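Local coordinates for sensor protein (Geobacter sulfurreducens, PDB 3H7M), which is probably a membrane histidine kinase that autophosphorylates from ATP, represented here by its sensor domain, which resembles periplasmic solute-binding proteins, at residues Gly35-Met48 and Ile214-Trp228. Numbering follows the deposited sequence.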
loop_
_atom_site.group_PDB
_atom_site.type_symbol
_atom_site.label_atom_id
_atom_site.label_comp_id
_atom_site.label_asym_id
_atom_site.label_seq_id
_atom_site.Cartn_x
_atom_site.Cartn_y
_atom_site.Cartn_z
ATOM N N GLY A 35 -6.227 3.729 -9.851
ATOM C CA GLY A 35 -4.859 3.465 -9.462
ATOM C C GLY A 35 -4.186 2.293 -10.123
ATOM O O GLY A 35 -4.836 1.493 -10.813
ATOM N N TYR A 36 -2.872 2.218 -9.906
ATOM C CA TYR A 36 -2.011 1.165 -10.418
ATOM C C TYR A 36 -2.613 -0.228 -10.120
ATOM O O TYR A 36 -2.782 -1.029 -11.024
ATOM C CB TYR A 36 -0.627 1.307 -9.766
ATOM C CG TYR A 36 0.357 0.186 -10.023
ATOM C CD1 TYR A 36 0.722 -0.704 -8.999
ATOM C CD2 TYR A 36 0.963 0.036 -11.277
ATOM C CE1 TYR A 36 1.696 -1.722 -9.227
ATOM C CE2 TYR A 36 1.920 -0.966 -11.513
ATOM C CZ TYR A 36 2.289 -1.838 -10.482
ATOM O OH TYR A 36 3.285 -2.784 -10.696
ATOM N N ASN A 37 -2.954 -0.488 -8.861
ATOM C CA ASN A 37 -3.516 -1.774 -8.462
ATOM C C ASN A 37 -4.758 -2.108 -9.270
ATOM O O ASN A 37 -4.896 -3.215 -9.806
ATOM C CB ASN A 37 -3.864 -1.785 -6.959
ATOM C CG ASN A 37 -2.623 -1.614 -6.042
ATOM O OD1 ASN A 37 -1.486 -1.537 -6.495
ATOM N ND2 ASN A 37 -2.865 -1.563 -4.747
ATOM N N VAL A 38 -5.649 -1.134 -9.359
ATOM C CA VAL A 38 -6.920 -1.261 -10.071
ATOM C C VAL A 38 -6.714 -1.620 -11.540
ATOM O O VAL A 38 -7.304 -2.554 -12.073
ATOM C CB VAL A 38 -7.708 0.070 -9.915
ATOM C CG1 VAL A 38 -8.938 0.112 -10.808
ATOM C CG2 VAL A 38 -8.145 0.203 -8.460
ATOM N N GLU A 39 -5.850 -0.882 -12.186
ATOM C CA GLU A 39 -5.553 -1.120 -13.572
ATOM C C GLU A 39 -4.954 -2.530 -13.730
ATOM O O GLU A 39 -5.264 -3.268 -14.674
ATOM C CB GLU A 39 -4.562 -0.066 -14.020
ATOM C CG GLU A 39 -4.727 0.359 -15.441
ATOM C CD GLU A 39 -4.195 1.751 -15.678
ATOM O OE1 GLU A 39 -4.563 2.646 -14.874
ATOM O OE2 GLU A 39 -3.434 1.935 -16.665
ATOM N N LEU A 40 -4.084 -2.891 -12.794
ATOM C CA LEU A 40 -3.442 -4.198 -12.811
ATOM C C LEU A 40 -4.509 -5.294 -12.656
ATOM O O LEU A 40 -4.572 -6.251 -13.424
ATOM C CB LEU A 40 -2.436 -4.264 -11.670
ATOM C CG LEU A 40 -1.067 -4.842 -12.020
ATOM C CD1 LEU A 40 -0.561 -4.245 -13.331
ATOM C CD2 LEU A 40 -0.097 -4.542 -10.886
ATOM N N THR A 41 -5.347 -5.139 -11.649
ATOM C CA THR A 41 -6.412 -6.080 -11.411
ATOM C C THR A 41 -7.364 -6.174 -12.599
ATOM O O THR A 41 -7.753 -7.262 -12.984
ATOM C CB THR A 41 -7.201 -5.687 -10.194
ATOM O OG1 THR A 41 -6.372 -5.838 -9.047
ATOM C CG2 THR A 41 -8.461 -6.572 -10.060
ATOM N N ARG A 42 -7.740 -5.042 -13.185
ATOM C CA ARG A 42 -8.639 -5.112 -14.321
ATOM C C ARG A 42 -7.962 -5.831 -15.455
ATOM O O ARG A 42 -8.597 -6.625 -16.162
ATOM C CB ARG A 42 -9.074 -3.727 -14.806
ATOM C CG ARG A 42 -10.063 -3.023 -13.886
ATOM C CD ARG A 42 -10.819 -1.914 -14.616
ATOM N NE ARG A 42 -11.783 -1.237 -13.746
ATOM C CZ ARG A 42 -11.636 0.008 -13.296
ATOM N NH1 ARG A 42 -10.567 0.720 -13.637
ATOM N NH2 ARG A 42 -12.549 0.542 -12.495
ATOM N N ALA A 43 -6.671 -5.574 -15.637
ATOM C CA ALA A 43 -5.982 -6.220 -16.739
ATOM C C ALA A 43 -5.927 -7.725 -16.506
ATOM O O ALA A 43 -6.114 -8.499 -17.433
ATOM C CB ALA A 43 -4.576 -5.656 -16.923
ATOM N N ILE A 44 -5.679 -8.134 -15.266
ATOM C CA ILE A 44 -5.602 -9.548 -14.930
ATOM C C ILE A 44 -6.972 -10.207 -15.146
ATOM O O ILE A 44 -7.067 -11.297 -15.714
ATOM C CB ILE A 44 -5.161 -9.727 -13.457
ATOM C CG1 ILE A 44 -3.648 -9.527 -13.336
ATOM C CG2 ILE A 44 -5.585 -11.088 -12.934
ATOM C CD1 ILE A 44 -3.126 -9.667 -11.902
ATOM N N ALA A 45 -8.025 -9.530 -14.696
ATOM C CA ALA A 45 -9.387 -10.032 -14.829
ATOM C C ALA A 45 -9.647 -10.288 -16.285
ATOM O O ALA A 45 -10.285 -11.261 -16.666
ATOM C CB ALA A 45 -10.362 -9.017 -14.326
ATOM N N GLU A 46 -9.120 -9.410 -17.114
ATOM C CA GLU A 46 -9.349 -9.577 -18.516
ATOM C C GLU A 46 -8.622 -10.754 -19.116
ATOM O O GLU A 46 -9.204 -11.455 -19.928
ATOM C CB GLU A 46 -8.998 -8.312 -19.281
ATOM C CG GLU A 46 -9.292 -8.454 -20.728
ATOM C CD GLU A 46 -9.331 -7.147 -21.439
ATOM O OE1 GLU A 46 -8.372 -6.362 -21.282
ATOM O OE2 GLU A 46 -10.317 -6.912 -22.168
ATOM N N VAL A 47 -7.372 -11.008 -18.743
ATOM C CA VAL A 47 -6.718 -12.147 -19.380
ATOM C C VAL A 47 -7.162 -13.488 -18.786
ATOM O O VAL A 47 -7.123 -14.499 -19.463
ATOM C CB VAL A 47 -5.170 -12.064 -19.323
ATOM C CG1 VAL A 47 -4.697 -10.679 -19.772
ATOM C CG2 VAL A 47 -4.687 -12.396 -17.946
ATOM N N MET A 48 -7.595 -13.485 -17.535
ATOM C CA MET A 48 -8.027 -14.713 -16.867
ATOM C C MET A 48 -9.526 -14.969 -17.012
ATOM O O MET A 48 -10.054 -15.945 -16.469
ATOM C CB MET A 48 -7.686 -14.661 -15.371
ATOM C CG MET A 48 -6.221 -14.457 -15.069
ATOM S SD MET A 48 -5.187 -15.573 -15.998
ATOM C CE MET A 48 -5.740 -17.163 -15.278
ATOM N N ILE A 214 1.344 -13.524 -16.745
ATOM C CA ILE A 214 1.008 -13.282 -18.141
ATOM C C ILE A 214 1.256 -11.828 -18.523
ATOM O O ILE A 214 1.912 -11.551 -19.536
ATOM C CB ILE A 214 -0.449 -13.644 -18.441
ATOM C CG1 ILE A 214 -0.639 -15.160 -18.362
ATOM C CG2 ILE A 214 -0.818 -13.138 -19.796
ATOM C CD1 ILE A 214 -2.053 -15.609 -18.615
ATOM N N LEU A 215 0.729 -10.902 -17.719
ATOM C CA LEU A 215 0.974 -9.462 -17.976
ATOM C C LEU A 215 2.478 -9.164 -18.107
ATOM O O LEU A 215 2.890 -8.373 -18.955
ATOM C CB LEU A 215 0.395 -8.599 -16.845
ATOM C CG LEU A 215 -1.128 -8.651 -16.751
ATOM C CD1 LEU A 215 -1.632 -7.781 -15.621
ATOM C CD2 LEU A 215 -1.714 -8.246 -18.101
ATOM N N ARG A 216 3.309 -9.807 -17.285
ATOM C CA ARG A 216 4.740 -9.559 -17.405
ATOM C C ARG A 216 5.335 -10.070 -18.706
ATOM O O ARG A 216 6.174 -9.407 -19.301
ATOM C CB ARG A 216 5.490 -10.148 -16.228
ATOM C CG ARG A 216 5.119 -9.509 -14.902
ATOM C CD ARG A 216 5.804 -10.215 -13.734
ATOM N NE ARG A 216 6.765 -9.341 -13.067
ATOM C CZ ARG A 216 6.575 -8.775 -11.879
ATOM N NH1 ARG A 216 5.455 -8.990 -11.202
ATOM N NH2 ARG A 216 7.506 -7.973 -11.377
ATOM N N LYS A 217 4.898 -11.226 -19.189
ATOM C CA LYS A 217 5.478 -11.725 -20.437
ATOM C C LYS A 217 4.959 -11.052 -21.694
ATOM O O LYS A 217 5.594 -11.141 -22.754
ATOM C CB LYS A 217 5.287 -13.238 -20.555
ATOM C CG LYS A 217 5.880 -13.986 -19.382
ATOM C CD LYS A 217 5.940 -15.485 -19.626
ATOM C CE LYS A 217 6.676 -16.189 -18.507
ATOM N NZ LYS A 217 8.080 -16.418 -18.920
ATOM N N THR A 218 3.817 -10.369 -21.605
ATOM C CA THR A 218 3.283 -9.729 -22.814
ATOM C C THR A 218 3.671 -8.279 -22.954
ATOM O O THR A 218 3.510 -7.692 -24.028
ATOM C CB THR A 218 1.734 -9.792 -22.886
ATOM O OG1 THR A 218 1.172 -9.040 -21.802
ATOM C CG2 THR A 218 1.243 -11.240 -22.814
ATOM N N GLY A 219 4.163 -7.691 -21.867
ATOM C CA GLY A 219 4.548 -6.288 -21.907
ATOM C C GLY A 219 3.459 -5.370 -21.369
ATOM O O GLY A 219 3.676 -4.171 -21.187
ATOM N N GLN A 220 2.287 -5.924 -21.082
ATOM C CA GLN A 220 1.190 -5.091 -20.605
ATOM C C GLN A 220 1.500 -4.584 -19.208
ATOM O O GLN A 220 1.094 -3.484 -18.834
ATOM C CB GLN A 220 -0.135 -5.875 -20.610
ATOM C CG GLN A 220 -1.334 -4.997 -20.882
ATOM C CD GLN A 220 -2.670 -5.717 -20.727
ATOM O OE1 GLN A 220 -2.822 -6.906 -21.078
ATOM N NE2 GLN A 220 -3.660 -4.983 -20.212
ATOM N N TYR A 221 2.201 -5.405 -18.430
ATOM C CA TYR A 221 2.582 -5.030 -17.068
ATOM C C TYR A 221 3.399 -3.735 -17.068
ATOM O O TYR A 221 3.091 -2.794 -16.336
ATOM C CB TYR A 221 3.444 -6.111 -16.430
ATOM C CG TYR A 221 4.065 -5.666 -15.129
ATOM C CD1 TYR A 221 3.332 -5.681 -13.954
ATOM C CD2 TYR A 221 5.398 -5.235 -15.073
ATOM C CE1 TYR A 221 3.888 -5.299 -12.751
ATOM C CE2 TYR A 221 5.972 -4.839 -13.879
ATOM C CZ TYR A 221 5.210 -4.879 -12.714
ATOM O OH TYR A 221 5.767 -4.541 -11.501
ATOM N N GLU A 222 4.453 -3.696 -17.878
ATOM C CA GLU A 222 5.284 -2.504 -17.929
ATOM C C GLU A 222 4.491 -1.316 -18.482
ATOM O O GLU A 222 4.667 -0.186 -18.031
ATOM C CB GLU A 222 6.532 -2.746 -18.791
ATOM C CG GLU A 222 7.503 -3.800 -18.233
ATOM C CD GLU A 222 7.991 -3.508 -16.814
ATOM O OE1 GLU A 222 7.921 -2.332 -16.367
ATOM O OE2 GLU A 222 8.462 -4.467 -16.155
ATOM N N ALA A 223 3.617 -1.575 -19.453
ATOM C CA ALA A 223 2.804 -0.515 -20.046
ATOM C C ALA A 223 1.982 0.131 -18.965
ATOM O O ALA A 223 1.872 1.354 -18.904
ATOM C CB ALA A 223 1.877 -1.068 -21.117
ATOM N N ILE A 224 1.414 -0.694 -18.094
ATOM C CA ILE A 224 0.610 -0.153 -17.016
ATOM C C ILE A 224 1.490 0.553 -16.007
ATOM O O ILE A 224 1.165 1.655 -15.551
ATOM C CB ILE A 224 -0.192 -1.248 -16.321
ATOM C CG1 ILE A 224 -1.244 -1.814 -17.294
ATOM C CG2 ILE A 224 -0.880 -0.675 -15.097
ATOM C CD1 ILE A 224 -1.909 -3.110 -16.855
ATOM N N ARG A 225 2.619 -0.067 -15.668
ATOM C CA ARG A 225 3.513 0.529 -14.685
ATOM C C ARG A 225 4.098 1.857 -15.148
ATOM O O ARG A 225 4.211 2.786 -14.365
ATOM C CB ARG A 225 4.663 -0.415 -14.313
ATOM C CG ARG A 225 5.513 0.114 -13.151
ATOM C CD ARG A 225 6.542 -0.898 -12.671
ATOM N NE ARG A 225 7.572 -1.158 -13.666
ATOM C CZ ARG A 225 8.634 -0.385 -13.851
ATOM N NH1 ARG A 225 8.804 0.702 -13.102
ATOM N NH2 ARG A 225 9.536 -0.709 -14.769
ATOM N N ALA A 226 4.470 1.952 -16.413
ATOM C CA ALA A 226 5.062 3.189 -16.899
ATOM C C ALA A 226 4.116 4.379 -16.705
ATOM O O ALA A 226 4.558 5.509 -16.568
ATOM C CB ALA A 226 5.442 3.044 -18.367
ATOM N N LYS A 227 2.813 4.111 -16.692
ATOM C CA LYS A 227 1.816 5.163 -16.520
ATOM C C LYS A 227 1.986 5.888 -15.188
ATOM O O LYS A 227 1.909 7.121 -15.125
ATOM C CB LYS A 227 0.403 4.566 -16.609
ATOM C CG LYS A 227 -0.744 5.543 -16.344
ATOM C CD LYS A 227 -2.099 4.872 -16.594
ATOM C CE LYS A 227 -3.283 5.834 -16.432
ATOM N NZ LYS A 227 -4.568 5.129 -16.706
ATOM N N TRP A 228 2.222 5.117 -14.130
ATOM C CA TRP A 228 2.386 5.675 -12.800
ATOM C C TRP A 228 3.845 5.882 -12.395
ATOM O O TRP A 228 4.503 4.965 -11.885
ATOM C CB TRP A 228 1.653 4.795 -11.805
ATOM C CG TRP A 228 0.274 4.400 -12.303
ATOM C CD1 TRP A 228 -0.024 3.383 -13.156
ATOM C CD2 TRP A 228 -0.984 5.013 -11.959
ATOM N NE1 TRP A 228 -1.389 3.308 -13.361
ATOM C CE2 TRP A 228 -2.004 4.294 -12.643
ATOM C CE3 TRP A 228 -1.351 6.096 -11.139
ATOM C CZ2 TRP A 228 -3.360 4.616 -12.533
ATOM C CZ3 TRP A 228 -2.716 6.422 -11.027
ATOM C CH2 TRP A 228 -3.700 5.678 -11.724
#
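With chi1 at 172°, Tyr36 swings CG opposite its own backbone N, which turns the ring edge at CD2 to the indole of Trp228 and carries OH on toward Tyr221. The contact lies in a periplasmic-binding-protein fold, belonging by sequence to family 3 of the extracellular solute-binding proteins; helix 36-48 packs nearly antiparallel (159°) against helix 220-227 near the C-terminus. The backbone places Tyr36 CB over the five-membered ring of Trp228, 4.0 Å from its centroid, a CH-pi contact. Gly35 CA lies 3.4 Å from Trp228 CH2; glycine suits this N-cap because, at its positive phi, a CB would jam against the preceding carbonyl O. The hydroxyls of Tyr36 and Tyr221 both hydrogen-bond to the carbonyl O of His93, tying the two helices to strand 87-103. At the partly exposed margin, one of two Lys227 conformers forms a salt bridge with Glu39, NZ donating to OE1 at 3.1 Å. Further along, branched aliphatic residues suit the knobs-into-holes packing: Ile224 fits among Tyr36, Glu39, Leu40 and Ala43, whose small CB leaves room for Ile224 CD1 at 3.7 Å and for Leu215. Leu215, from the preceding helix, fills the next hole, with CD1 3.5 Å from Ile44 CG1.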